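Local atomic coordinates of titin (Homo sapiens, PDB entry 2A38), a protein that helps to build the giant elastic filament of striated muscle, this fragment being the tandem pair of immunoglobulin domains at its N-terminus. Residues A99-P104 with G129-V134; P104-R109 with V176-S181; P6-P11 with A89-E94; E26-G31 with D60-L65. All coordinates share one frame; numbering follows the deposited sequence.

The four contacts form two pairs, one in each immunoglobulin domain of the tandem. Interactions 3 and 4 belong to the first domain, with centres about 9 Å apart; backbone bonds between strands 4-8 and 23-32 join them, and Phe-8 packs on Ile-29. Interactions 1 and 2 lie in the second domain, about 10 Å apart between centres, sharing Pro-104 and tied by Asn-180 ND2 to Ala-102 O at 2.8 Å. The pairs are well separated: the centres of interactions 2 and 3 are about 46 Å apart. Interaction 1 begins in the linker that follows strand 87-98. The cadmium ion sits on interaction 4, about 10 Å from the side chain of Pro-11 in interaction 3.

Interaction 1: A99-P104 with G129-V134; sequences AETAPP and GIPTPV
Ala-102 and Ile-130 form an antiparallel hydrogen-bonded pair: Ala-102 N donates to Ile-130 O at 2.9 Å, while Ile-130 N returns a bond to Ala-102 O at 3.0 Å. Ile-130 buries more surface than any other residue here. Its CG2 branch stands anti to the backbone N and rests 3.2 Å from Glu-100 O, while the other branch, with chi1 at -53°, carries CD1 to within 3.4 Å of Glu-100 OE1. The extended chain of Glu-100 lays its carboxylate end, partly exposed as suits the charge, obliquely beside the CD1 methyl. At the other end, the rings of Pro-104 and Pro-133 slide past each other with Pro-104 CB 4.0 Å from Pro-133 CG. Between them Gly-129 has backbone angles that only glycine takes easily, and a CB here would run into Pro-133 CG. A cis peptide bond before Pro-131 turns the chain off the strand. Ala-102 O also accepts a bond from Asn-180 ND2, so two donors hold this one carbonyl. Backbone bonds thus set the register where the linker enters the second domain, the prolines add an apolar contact on one side, and Ile-130 lies against the oxygens of Glu-100 on the other.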
loop_
_atom_site.group_PDB
_atom_site.type_symbol
_atom_site.label_atom_id
_atom_site.label_comp_id
_atom_site.label_asym_id
_atom_site.label_seq_id
_atom_site.Cartn_x
_atom_site.Cartn_y
_atom_site.Cartn_z
ATOM N N ALA A 99 -0.558 10.147 -2.362
ATOM C CA ALA A 99 -1.265 9.283 -1.416
ATOM C C ALA A 99 -2.161 8.284 -2.143
ATOM O O ALA A 99 -2.879 8.634 -3.082
ATOM C CB ALA A 99 -2.096 10.125 -0.462
ATOM N N GLU A 100 -2.109 7.036 -1.697
ATOM C CA GLU A 100 -2.896 5.966 -2.294
ATOM C C GLU A 100 -4.206 5.751 -1.544
ATOM O O GLU A 100 -4.257 5.860 -0.318
ATOM C CB GLU A 100 -2.076 4.670 -2.286
ATOM C CG GLU A 100 -2.842 3.423 -2.689
ATOM C CD GLU A 100 -2.052 2.146 -2.422
ATOM O OE1 GLU A 100 -1.478 2.018 -1.311
ATOM O OE2 GLU A 100 -2.013 1.267 -3.314
ATOM N N THR A 101 -5.263 5.457 -2.289
ATOM C CA THR A 101 -6.568 5.197 -1.697
ATOM C C THR A 101 -7.296 4.100 -2.465
ATOM O O THR A 101 -7.036 3.868 -3.647
ATOM C CB THR A 101 -7.459 6.461 -1.673
ATOM O OG1 THR A 101 -7.550 7.016 -2.993
ATOM C CG2 THR A 101 -6.894 7.498 -0.708
ATOM N N ALA A 102 -8.210 3.429 -1.778
ATOM C CA ALA A 102 -8.995 2.347 -2.356
ATOM C C ALA A 102 -10.288 2.263 -1.561
ATOM O O ALA A 102 -10.264 2.296 -0.336
ATOM C CB ALA A 102 -8.234 1.033 -2.248
ATOM N N PRO A 103 -11.437 2.166 -2.242
ATOM C CA PRO A 103 -12.699 2.081 -1.501
ATOM C C PRO A 103 -12.781 0.734 -0.787
ATOM O O PRO A 103 -12.030 -0.191 -1.109
ATOM C CB PRO A 103 -13.746 2.222 -2.597
ATOM C CG PRO A 103 -13.084 1.517 -3.751
ATOM C CD PRO A 103 -11.660 2.029 -3.692
ATOM N N PRO A 104 -13.685 0.604 0.201
ATOM C CA PRO A 104 -13.812 -0.668 0.920
ATOM C C PRO A 104 -14.213 -1.777 -0.048
ATOM O O PRO A 104 -15.056 -1.590 -0.922
ATOM C CB PRO A 104 -14.899 -0.375 1.945
ATOM C CG PRO A 104 -14.758 1.115 2.170
ATOM C CD PRO A 104 -14.588 1.619 0.772
ATOM N N GLY A 129 -9.171 -1.829 2.155
ATOM C CA GLY A 129 -9.404 -0.454 1.759
ATOM C C GLY A 129 -8.385 0.478 2.384
ATOM O O GLY A 129 -7.799 0.172 3.429
ATOM N N ILE A 130 -8.186 1.625 1.742
ATOM C CA ILE A 130 -7.235 2.637 2.202
ATOM C C ILE A 130 -7.908 3.991 2.046
ATOM O O ILE A 130 -8.245 4.391 0.936
ATOM C CB ILE A 130 -5.954 2.626 1.328
ATOM C CG1 ILE A 130 -5.383 1.207 1.270
ATOM C CG2 ILE A 130 -4.929 3.596 1.891
ATOM C CD1 ILE A 130 -4.351 0.993 0.179
ATOM N N PRO A 131 -8.128 4.714 3.153
ATOM C CA PRO A 131 -7.802 4.378 4.547
ATOM C C PRO A 131 -8.510 3.107 5.003
ATOM O O PRO A 131 -9.452 2.644 4.358
ATOM C CB PRO A 131 -8.311 5.589 5.329
ATOM C CG PRO A 131 -8.275 6.696 4.332
ATOM C CD PRO A 131 -8.780 6.033 3.080
ATOM N N THR A 132 -8.068 2.559 6.125
ATOM C CA THR A 132 -8.686 1.359 6.668
ATOM C C THR A 132 -10.178 1.632 6.883
ATOM O O THR A 132 -10.556 2.654 7.464
ATOM C CB THR A 132 -8.055 0.992 8.003
ATOM O OG1 THR A 132 -6.636 0.881 7.832
ATOM C CG2 THR A 132 -8.622 -0.324 8.509
ATOM N N PRO A 133 -11.046 0.724 6.417
ATOM C CA PRO A 133 -12.484 0.934 6.586
ATOM C C PRO A 133 -12.996 0.751 8.013
ATOM O O PRO A 133 -12.396 0.047 8.819
ATOM C CB PRO A 133 -13.100 -0.103 5.647
ATOM C CG PRO A 133 -12.013 -0.383 4.651
ATOM C CD PRO A 133 -10.792 -0.417 5.525
ATOM N N VAL A 134 -14.106 1.413 8.315
ATOM C CA VAL A 134 -14.765 1.275 9.606
ATOM C C VAL A 134 -15.853 0.267 9.264
ATOM O O VAL A 134 -16.625 0.482 8.330
ATOM C CB VAL A 134 -15.426 2.584 10.063
ATOM C CG1 VAL A 134 -16.271 2.326 11.309
ATOM C CG2 VAL A 134 -14.359 3.632 10.349
#

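Interaction 2: P104-R109 with V176-S181; sequences PNFVQR and VNATNS
The ring of Phe-106 meets Val-176 and Ala-178 obliquely, its far end doing the touching: CE2 lies 3.5 Å from Val-176 CG1 and CZ 4.1 Å from Ala-178 CB. With CG anti to the carbonyl carbon (chi1 -74°), the ring leans across the gap toward the valine, which comes from the opposite direction. The second flat group, the carboxamide of Asn-180, lies against the Pro-104 ring, where OD1 is 3.2 Å from Pro-104 CD. Between the two, the methyl of Ala-178 touches Pro-104 CB at 3.8 Å as well as the phenyl ring. Only a small side chain suits that position, since proline and phenylalanine both press on it.

Asn-180 does its polar work outside these segments. Besides Ala-102 O, ND2 serves Pro-131 O, and OD1 accepts weak bonds from the backbone N of Val-182 and of Gly-183. The CG torsion, chi1 72°, sets the amide between backbone N and carbonyl carbon and brings it up to the proline. With an alanine here, Ala-102 O and Pro-131 O would probably each lose a donor, and a gap would be likely to open beside Pro-104.

The axes of the short strands 104-106 and 176-180 come within 7.0 Å, their directions 147° apart, and the strands belong to different sheets. Proline, phenylalanine, valine and alanine thus fill the space between layers, and just beyond, Val-107 and Gln-108 form a classic beta bulge facing Arg-126. This is the face-to-face packing of strands A and F in an I-set immunoglobulin sandwich.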
loop_
_atom_site.group_PDB
_atom_site.type_symbol
_atom_site.label_atom_id
_atom_site.label_comp_id
_atom_site.label_asym_id
_atom_site.label_seq_id
_atom_site.Cartn_x
_atom_site.Cartn_y
_atom_site.Cartn_z
ATOM N N PRO A 104 -13.685 0.604 0.201
ATOM C CA PRO A 104 -13.812 -0.668 0.920
ATOM C C PRO A 104 -14.213 -1.777 -0.048
ATOM O O PRO A 104 -15.056 -1.590 -0.922
ATOM C CB PRO A 104 -14.899 -0.375 1.945
ATOM C CG PRO A 104 -14.758 1.115 2.170
ATOM C CD PRO A 104 -14.588 1.619 0.772
ATOM N N ASN A 105 -13.603 -2.937 0.117
ATOM C CA ASN A 105 -13.880 -4.060 -0.748
ATOM C C ASN A 105 -14.032 -5.340 0.063
ATOM O O ASN A 105 -13.239 -5.608 0.962
ATOM C CB ASN A 105 -12.744 -4.207 -1.749
ATOM C CG ASN A 105 -12.922 -5.402 -2.654
ATOM O OD1 ASN A 105 -13.968 -5.561 -3.288
ATOM N ND2 ASN A 105 -11.897 -6.251 -2.725
ATOM N N PHE A 106 -15.067 -6.118 -0.237
ATOM C CA PHE A 106 -15.279 -7.371 0.469
ATOM C C PHE A 106 -14.596 -8.511 -0.260
ATOM O O PHE A 106 -15.097 -8.991 -1.275
ATOM C CB PHE A 106 -16.764 -7.687 0.593
ATOM C CG PHE A 106 -17.471 -6.840 1.593
ATOM C CD1 PHE A 106 -18.148 -5.700 1.202
ATOM C CD2 PHE A 106 -17.407 -7.149 2.944
ATOM C CE1 PHE A 106 -18.747 -4.881 2.144
ATOM C CE2 PHE A 106 -18.003 -6.334 3.886
ATOM C CZ PHE A 106 -18.670 -5.202 3.489
ATOM N N VAL A 107 -13.443 -8.928 0.249
ATOM C CA VAL A 107 -12.705 -10.032 -0.349
ATOM C C VAL A 107 -13.543 -11.258 -0.041
ATOM O O VAL A 107 -13.728 -12.129 -0.889
ATOM C CB VAL A 107 -11.309 -10.179 0.289
ATOM C CG1 VAL A 107 -10.618 -11.421 -0.241
ATOM C CG2 VAL A 107 -10.478 -8.944 -0.002
ATOM N N GLN A 108 -14.046 -11.307 1.190
ATOM C CA GLN A 108 -14.920 -12.389 1.639
ATOM C C GLN A 108 -16.226 -11.737 2.105
ATOM O O GLN A 108 -16.227 -10.909 3.021
ATOM C CB GLN A 108 -14.302 -13.163 2.798
ATOM C CG GLN A 108 -15.161 -14.333 3.236
ATOM C CD GLN A 108 -14.676 -14.956 4.522
ATOM O OE1 GLN A 108 -13.503 -14.834 4.876
ATOM N NE2 GLN A 108 -15.573 -15.644 5.226
ATOM N N ARG A 109 -17.322 -12.112 1.457
ATOM C CA ARG A 109 -18.640 -11.580 1.760
ATOM C C ARG A 109 -19.439 -12.486 2.683
ATOM O O ARG A 109 -19.081 -13.642 2.897
ATOM C CB ARG A 109 -19.430 -11.407 0.463
ATOM C CG ARG A 109 -18.906 -10.332 -0.444
ATOM C CD ARG A 109 -19.677 -10.283 -1.753
ATOM N NE ARG A 109 -19.416 -9.034 -2.468
ATOM C CZ ARG A 109 -19.577 -8.868 -3.778
ATOM N NH1 ARG A 109 -19.997 -9.876 -4.534
ATOM N NH2 ARG A 109 -19.316 -7.693 -4.334
ATOM N N VAL A 176 -23.317 -6.084 6.719
ATOM C CA VAL A 176 -22.141 -5.423 7.231
ATOM C C VAL A 176 -21.905 -4.247 6.313
ATOM O O VAL A 176 -22.022 -4.355 5.093
ATOM C CB VAL A 176 -20.908 -6.347 7.242
ATOM C CG1 VAL A 176 -20.795 -7.061 5.929
ATOM C CG2 VAL A 176 -19.655 -5.536 7.510
ATOM N N ASN A 177 -21.610 -3.113 6.925
ATOM C CA ASN A 177 -21.356 -1.881 6.210
ATOM C C ASN A 177 -19.909 -1.465 6.450
ATOM O O ASN A 177 -19.466 -1.402 7.599
ATOM C CB ASN A 177 -22.290 -0.810 6.738
ATOM C CG ASN A 177 -22.773 0.088 5.666
ATOM O OD1 ASN A 177 -22.082 1.021 5.264
ATOM N ND2 ASN A 177 -23.968 -0.192 5.163
ATOM N N ALA A 178 -19.175 -1.189 5.377
ATOM C CA ALA A 178 -17.778 -0.772 5.500
ATOM C C ALA A 178 -17.586 0.563 4.798
ATOM O O ALA A 178 -17.957 0.715 3.645
ATOM C CB ALA A 178 -16.856 -1.830 4.897
ATOM N N THR A 179 -16.999 1.531 5.488
ATOM C CA THR A 179 -16.796 2.846 4.890
ATOM C C THR A 179 -15.401 3.421 5.109
ATOM O O THR A 179 -14.732 3.106 6.084
ATOM C CB THR A 179 -17.766 3.909 5.489
ATOM O OG1 THR A 179 -17.415 4.147 6.859
ATOM C CG2 THR A 179 -19.218 3.449 5.427
ATOM N N ASN A 180 -14.964 4.259 4.180
ATOM C CA ASN A 180 -13.710 4.978 4.344
ATOM C C ASN A 180 -13.897 6.256 3.542
ATOM O O ASN A 180 -14.965 6.460 2.959
ATOM C CB ASN A 180 -12.467 4.151 3.947
ATOM C CG ASN A 180 -12.322 3.941 2.466
ATOM O OD1 ASN A 180 -13.143 4.376 1.672
ATOM N ND2 ASN A 180 -11.251 3.258 2.085
ATOM N N SER A 181 -12.905 7.135 3.546
ATOM C CA SER A 181 -13.029 8.415 2.854
ATOM C C SER A 181 -13.381 8.328 1.374
ATOM O O SER A 181 -13.983 9.253 0.823
ATOM C CB SER A 181 -11.736 9.224 3.016
ATOM O OG SER A 181 -10.647 8.562 2.386
#

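Interaction 3: P6-P11 with A89-E94; sequences PTFTQP and ATSTAE
Phe-8 and Ser-91 form the centre of this contact through a CH-pi interaction: Ser-91 CB lies 3.6 Å from the centroid of the phenyl ring and 13° off its normal, directly over one face. Ala-89 approaches the same ring at its edge, with CB 3.7 Å from Phe-8 CE1. That methyl is also shared with Pro-6, whose CB is 3.8 Å from Ala-89 CB and whose carbonyl oxygen is 3.5 Å from it. Small side chains at Ala-89 and Ser-91 let the ring come this close. At the far end, Pro-11 CB closes on Ser-91 OG at 3.8 Å.

What positions these groups lies one shell out. Phe-8 has its CG anti to the carbonyl carbon (chi1 -76°), which swings the ring between the sheets, where Ile-29 and Leu-80 also touch it. Ser-91 turns OG anti to its own backbone N, and the hydroxyl oxygen accepts a bond from the backbone N of Leu-12, holding the turn after Pro-11 to the strand. Replacing Phe-8 by a leucine is likely to leave Ser-91 CB without its ring face and open a gap beside Ala-89.

Backbone bonds place the two strands themselves: Thr-7 pairs with Ser-30, while Ser-91 pairs with Leu-80 in the other sheet. Thr-9 and Gln-10 both face His-28 in a classic beta bulge. The axes of strands 6-8 and 89-94 are 24° apart, nearly parallel but in separate layers. Strand A packing across the sandwich onto strand G, then the corner at Thr-9 leading on to A' (strand 15-18) in the other sheet, mark I-set immunoglobulin domains.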
loop_
_atom_site.group_PDB
_atom_site.type_symbol
_atom_site.label_atom_id
_atom_site.label_comp_id
_atom_site.label_asym_id
_atom_site.label_seq_id
_atom_site.Cartn_x
_atom_site.Cartn_y
_atom_site.Cartn_z
ATOM N N PRO A 6 32.822 14.651 -16.511
ATOM C CA PRO A 6 31.504 14.017 -16.484
ATOM C C PRO A 6 30.413 14.883 -17.092
ATOM O O PRO A 6 30.405 16.098 -16.924
ATOM C CB PRO A 6 31.277 13.762 -14.999
ATOM C CG PRO A 6 32.678 13.641 -14.456
ATOM C CD PRO A 6 33.363 14.775 -15.148
ATOM N N THR A 7 29.475 14.241 -17.773
ATOM C CA THR A 7 28.377 14.949 -18.418
ATOM C C THR A 7 27.145 14.052 -18.395
ATOM O O THR A 7 27.260 12.825 -18.489
ATOM C CB THR A 7 28.715 15.255 -19.904
ATOM O OG1 THR A 7 27.736 16.142 -20.455
ATOM C CG2 THR A 7 28.697 13.974 -20.725
ATOM N N PHE A 8 25.971 14.659 -18.254
ATOM C CA PHE A 8 24.747 13.882 -18.273
ATOM C C PHE A 8 24.153 13.962 -19.663
ATOM O O PHE A 8 23.705 15.018 -20.090
ATOM C CB PHE A 8 23.742 14.408 -17.258
ATOM C CG PHE A 8 24.070 14.038 -15.861
ATOM C CD1 PHE A 8 24.990 14.780 -15.131
ATOM C CD2 PHE A 8 23.506 12.911 -15.283
ATOM C CE1 PHE A 8 25.347 14.400 -13.842
ATOM C CE2 PHE A 8 23.860 12.526 -13.998
ATOM C CZ PHE A 8 24.783 13.273 -13.277
ATOM N N THR A 9 24.167 12.853 -20.385
ATOM C CA THR A 9 23.590 12.876 -21.714
ATOM C C THR A 9 22.072 12.770 -21.578
ATOM O O THR A 9 21.331 13.080 -22.505
ATOM C CB THR A 9 24.164 11.747 -22.586
ATOM O OG1 THR A 9 23.931 10.484 -21.958
ATOM C CG2 THR A 9 25.662 11.956 -22.773
ATOM N N GLN A 10 21.627 12.336 -20.402
ATOM C CA GLN A 10 20.204 12.220 -20.061
ATOM C C GLN A 10 20.125 12.558 -18.580
ATOM O O GLN A 10 20.636 11.818 -17.739
ATOM C CB GLN A 10 19.677 10.804 -20.277
ATOM C CG GLN A 10 19.332 10.464 -21.712
ATOM C CD GLN A 10 18.363 11.454 -22.343
ATOM O OE1 GLN A 10 17.360 11.854 -21.732
ATOM N NE2 GLN A 10 18.653 11.848 -23.584
ATOM N N PRO A 11 19.494 13.692 -18.238
ATOM C CA PRO A 11 19.395 14.077 -16.827
ATOM C C PRO A 11 18.291 13.355 -16.080
ATOM O O PRO A 11 17.481 12.642 -16.676
ATOM C CB PRO A 11 19.148 15.581 -16.906
ATOM C CG PRO A 11 18.263 15.684 -18.123
ATOM C CD PRO A 11 18.916 14.728 -19.118
ATOM N N ALA A 89 30.143 16.359 -12.028
ATOM C CA ALA A 89 28.831 16.787 -12.506
ATOM C C ALA A 89 27.760 16.317 -11.533
ATOM O O ALA A 89 27.923 15.312 -10.863
ATOM C CB ALA A 89 28.559 16.213 -13.898
ATOM N N THR A 90 26.662 17.058 -11.460
ATOM C CA THR A 90 25.565 16.705 -10.579
ATOM C C THR A 90 24.258 16.928 -11.318
ATOM O O THR A 90 24.152 17.835 -12.132
ATOM C CB THR A 90 25.576 17.579 -9.316
ATOM O OG1 THR A 90 26.747 17.282 -8.550
ATOM C CG2 THR A 90 24.347 17.325 -8.469
ATOM N N SER A 91 23.277 16.076 -11.046
ATOM C CA SER A 91 21.956 16.178 -11.649
ATOM C C SER A 91 20.992 15.969 -10.496
ATOM O O SER A 91 21.121 15.007 -9.758
ATOM C CB SER A 91 21.762 15.087 -12.693
ATOM O OG SER A 91 20.530 15.251 -13.379
ATOM N N THR A 92 20.035 16.875 -10.325
ATOM C CA THR A 92 19.080 16.765 -9.230
ATOM C C THR A 92 17.632 16.813 -9.714
ATOM O O THR A 92 17.286 17.591 -10.607
ATOM C CB THR A 92 19.315 17.890 -8.192
ATOM O OG1 THR A 92 20.593 17.703 -7.565
ATOM C CG2 THR A 92 18.235 17.886 -7.120
ATOM N N ALA A 93 16.794 15.961 -9.122
ATOM C CA ALA A 93 15.371 15.888 -9.457
ATOM C C ALA A 93 14.574 15.715 -8.174
ATOM O O ALA A 93 15.132 15.429 -7.119
ATOM C CB ALA A 93 15.099 14.715 -10.400
ATOM N N GLU A 94 13.263 15.879 -8.264
ATOM C CA GLU A 94 12.430 15.742 -7.083
ATOM C C GLU A 94 11.462 14.572 -7.196
ATOM O O GLU A 94 10.922 14.292 -8.269
ATOM C CB GLU A 94 11.653 17.033 -6.853
ATOM C CG GLU A 94 10.877 17.049 -5.559
ATOM C CD GLU A 94 9.759 18.084 -5.564
ATOM O OE1 GLU A 94 10.046 19.271 -5.853
ATOM O OE2 GLU A 94 8.592 17.708 -5.279
#

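Interaction 4: E26-G31 with D60-L65; sequences EAHISG and DGRAKL. With CD (cadmium ion), chain D.
Glu-26 reaches over strand 62-65 to the guanidinium of Arg-62, forming a salt bridge in which Arg-62 NE donates to Glu-26 OE2 at 2.9 Å and NH2 adds a weak second bond. The donor arrives on the anti side of OE2, near the guanidinium plane, and the two flat groups are turned 76° apart. A bend at chi2 (-117°) brings the carboxylate back over the neighbouring strand. OE2 also binds the cadmium ion, at 2.2 Å, so metal and arginine share one oxygen.

Ala-27 faces inward, forming a hydrogen-bonded pair with Ala-63: its N donates to Ala-63 O at 3.0 Å and its O accepts from Ala-63 N at 2.9 Å. Two small side chains here leave room for the core residues Leu-80 and Trp-39.

His-28 returns to the outer face and supplies the second protein ligand, NE2 at 2.4 Å from cadmium. Its ND1 donates to a water at 2.9 Å, which leaves NE2 for the metal. Arg-62 CG, anti to its own backbone N (chi1 -173°), lies over one face of the imidazole, and the extended chain beyond it carries NE on to Glu-26. Another water is the third ligand seen.

Buried Ile-29 has CD1 near Ala-63 CB and rests on Leu-80 and Val-37; its N bonds to Gly-61 O at 2.9 Å. Positive phi favours glycine at Gly-61, and a CB there would sit tightly against Ile-29 O. These are the adjacent antiparallel strands B and E of an I-set immunoglobulin domain, here with a cadmium site on alternate residues of strand B.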
loop_
_atom_site.group_PDB
_atom_site.type_symbol
_atom_site.label_atom_id
_atom_site.label_comp_id
_atom_site.label_asym_id
_atom_site.label_seq_id
_atom_site.Cartn_x
_atom_site.Cartn_y
_atom_site.Cartn_z
ATOM N N GLU A 26 16.561 7.542 -13.337
ATOM C CA GLU A 26 17.554 7.010 -14.255
ATOM C C GLU A 26 18.261 8.169 -14.946
ATOM O O GLU A 26 17.675 9.223 -15.170
ATOM C CB GLU A 26 16.886 6.107 -15.295
ATOM C CG GLU A 26 17.853 5.484 -16.297
ATOM C CD GLU A 26 17.593 5.938 -17.730
ATOM O OE1 GLU A 26 17.507 7.167 -17.964
ATOM O OE2 GLU A 26 17.482 5.073 -18.623
ATOM N N ALA A 27 19.528 7.972 -15.280
ATOM C CA ALA A 27 20.295 9.005 -15.936
ATOM C C ALA A 27 21.374 8.358 -16.773
ATOM O O ALA A 27 21.755 7.225 -16.528
ATOM C CB ALA A 27 20.924 9.912 -14.900
ATOM N N HIS A 28 21.846 9.073 -17.778
ATOM C CA HIS A 28 22.916 8.576 -18.613
ATOM C C HIS A 28 24.069 9.504 -18.381
ATOM O O HIS A 28 23.943 10.721 -18.515
ATOM C CB HIS A 28 22.517 8.588 -20.077
ATOM C CG HIS A 28 21.602 7.469 -20.442
ATOM N ND1 HIS A 28 22.058 6.286 -20.984
ATOM C CD2 HIS A 28 20.269 7.322 -20.280
ATOM C CE1 HIS A 28 21.043 5.461 -21.140
ATOM N NE2 HIS A 28 19.946 6.064 -20.722
ATOM N N ILE A 29 25.197 8.921 -18.022
ATOM C CA ILE A 29 26.374 9.703 -17.739
ATOM C C ILE A 29 27.496 9.333 -18.681
ATOM O O ILE A 29 27.745 8.152 -18.940
ATOM C CB ILE A 29 26.829 9.464 -16.295
ATOM C CG1 ILE A 29 25.698 9.857 -15.343
ATOM C CG2 ILE A 29 28.110 10.244 -16.015
ATOM C CD1 ILE A 29 25.958 9.513 -13.906
ATOM N N SER A 30 28.167 10.356 -19.192
ATOM C CA SER A 30 29.284 10.159 -20.089
ATOM C C SER A 30 30.534 10.671 -19.366
ATOM O O SER A 30 30.431 11.355 -18.356
ATOM C CB SER A 30 29.036 10.938 -21.381
ATOM O OG SER A 30 29.934 10.542 -22.403
ATOM N N GLY A 31 31.712 10.332 -19.871
ATOM C CA GLY A 31 32.941 10.781 -19.240
ATOM C C GLY A 31 34.076 9.795 -19.451
ATOM O O GLY A 31 33.849 8.601 -19.652
ATOM N N ASP A 60 26.814 0.359 -18.283
ATOM C CA ASP A 60 26.738 0.890 -19.643
ATOM C C ASP A 60 26.460 2.385 -19.653
ATOM O O ASP A 60 25.753 2.884 -20.531
ATOM C CB ASP A 60 25.647 0.178 -20.454
ATOM C CG ASP A 60 25.879 -1.325 -20.571
ATOM O OD1 ASP A 60 27.000 -1.735 -20.951
ATOM O OD2 ASP A 60 24.930 -2.095 -20.292
ATOM N N GLY A 61 27.019 3.098 -18.679
ATOM C CA GLY A 61 26.813 4.533 -18.614
ATOM C C GLY A 61 25.416 4.914 -18.166
ATOM O O GLY A 61 25.039 6.078 -18.223
ATOM N N ARG A 62 24.647 3.928 -17.718
ATOM C CA ARG A 62 23.292 4.167 -17.251
ATOM C C ARG A 62 23.228 3.963 -15.739
ATOM O O ARG A 62 23.476 2.869 -15.246
ATOM C CB ARG A 62 22.331 3.200 -17.931
ATOM C CG ARG A 62 20.863 3.472 -17.637
ATOM C CD ARG A 62 20.022 2.215 -17.831
ATOM N NE ARG A 62 18.595 2.507 -17.928
ATOM C CZ ARG A 62 17.648 1.575 -18.014
ATOM N NH1 ARG A 62 17.981 0.291 -18.004
ATOM N NH2 ARG A 62 16.369 1.922 -18.126
ATOM N N ALA A 63 22.920 5.024 -15.000
ATOM C CA ALA A 63 22.809 4.928 -13.548
ATOM C C ALA A 63 21.327 4.845 -13.222
ATOM O O ALA A 63 20.524 5.604 -13.761
ATOM C CB ALA A 63 23.415 6.148 -12.880
ATOM N N LYS A 64 20.966 3.925 -12.338
ATOM C CA LYS A 64 19.577 3.751 -11.954
ATOM C C LYS A 64 19.413 3.537 -10.457
ATOM O O LYS A 64 20.208 2.850 -9.823
ATOM C CB LYS A 64 18.980 2.573 -12.725
ATOM C CG LYS A 64 17.575 2.183 -12.297
ATOM C CD LYS A 64 16.899 1.319 -13.349
ATOM C CE LYS A 64 16.732 2.109 -14.637
ATOM N NZ LYS A 64 15.860 1.420 -15.625
ATOM N N LEU A 65 18.378 4.162 -9.905
ATOM C CA LEU A 65 18.049 4.049 -8.491
ATOM C C LEU A 65 16.576 3.677 -8.430
ATOM O O LEU A 65 15.718 4.455 -8.840
ATOM C CB LEU A 65 18.277 5.377 -7.767
ATOM C CG LEU A 65 18.037 5.332 -6.257
ATOM C CD1 LEU A 65 18.826 6.431 -5.579
ATOM C CD2 LEU A 65 16.556 5.464 -5.962
HETATM CD CD CD D . 17.661 5.289 -20.771
HETATM O O HOH W 1 24.734 5.819 -21.968
HETATM O O HOH W 2 16.793 7.354 -20.235
#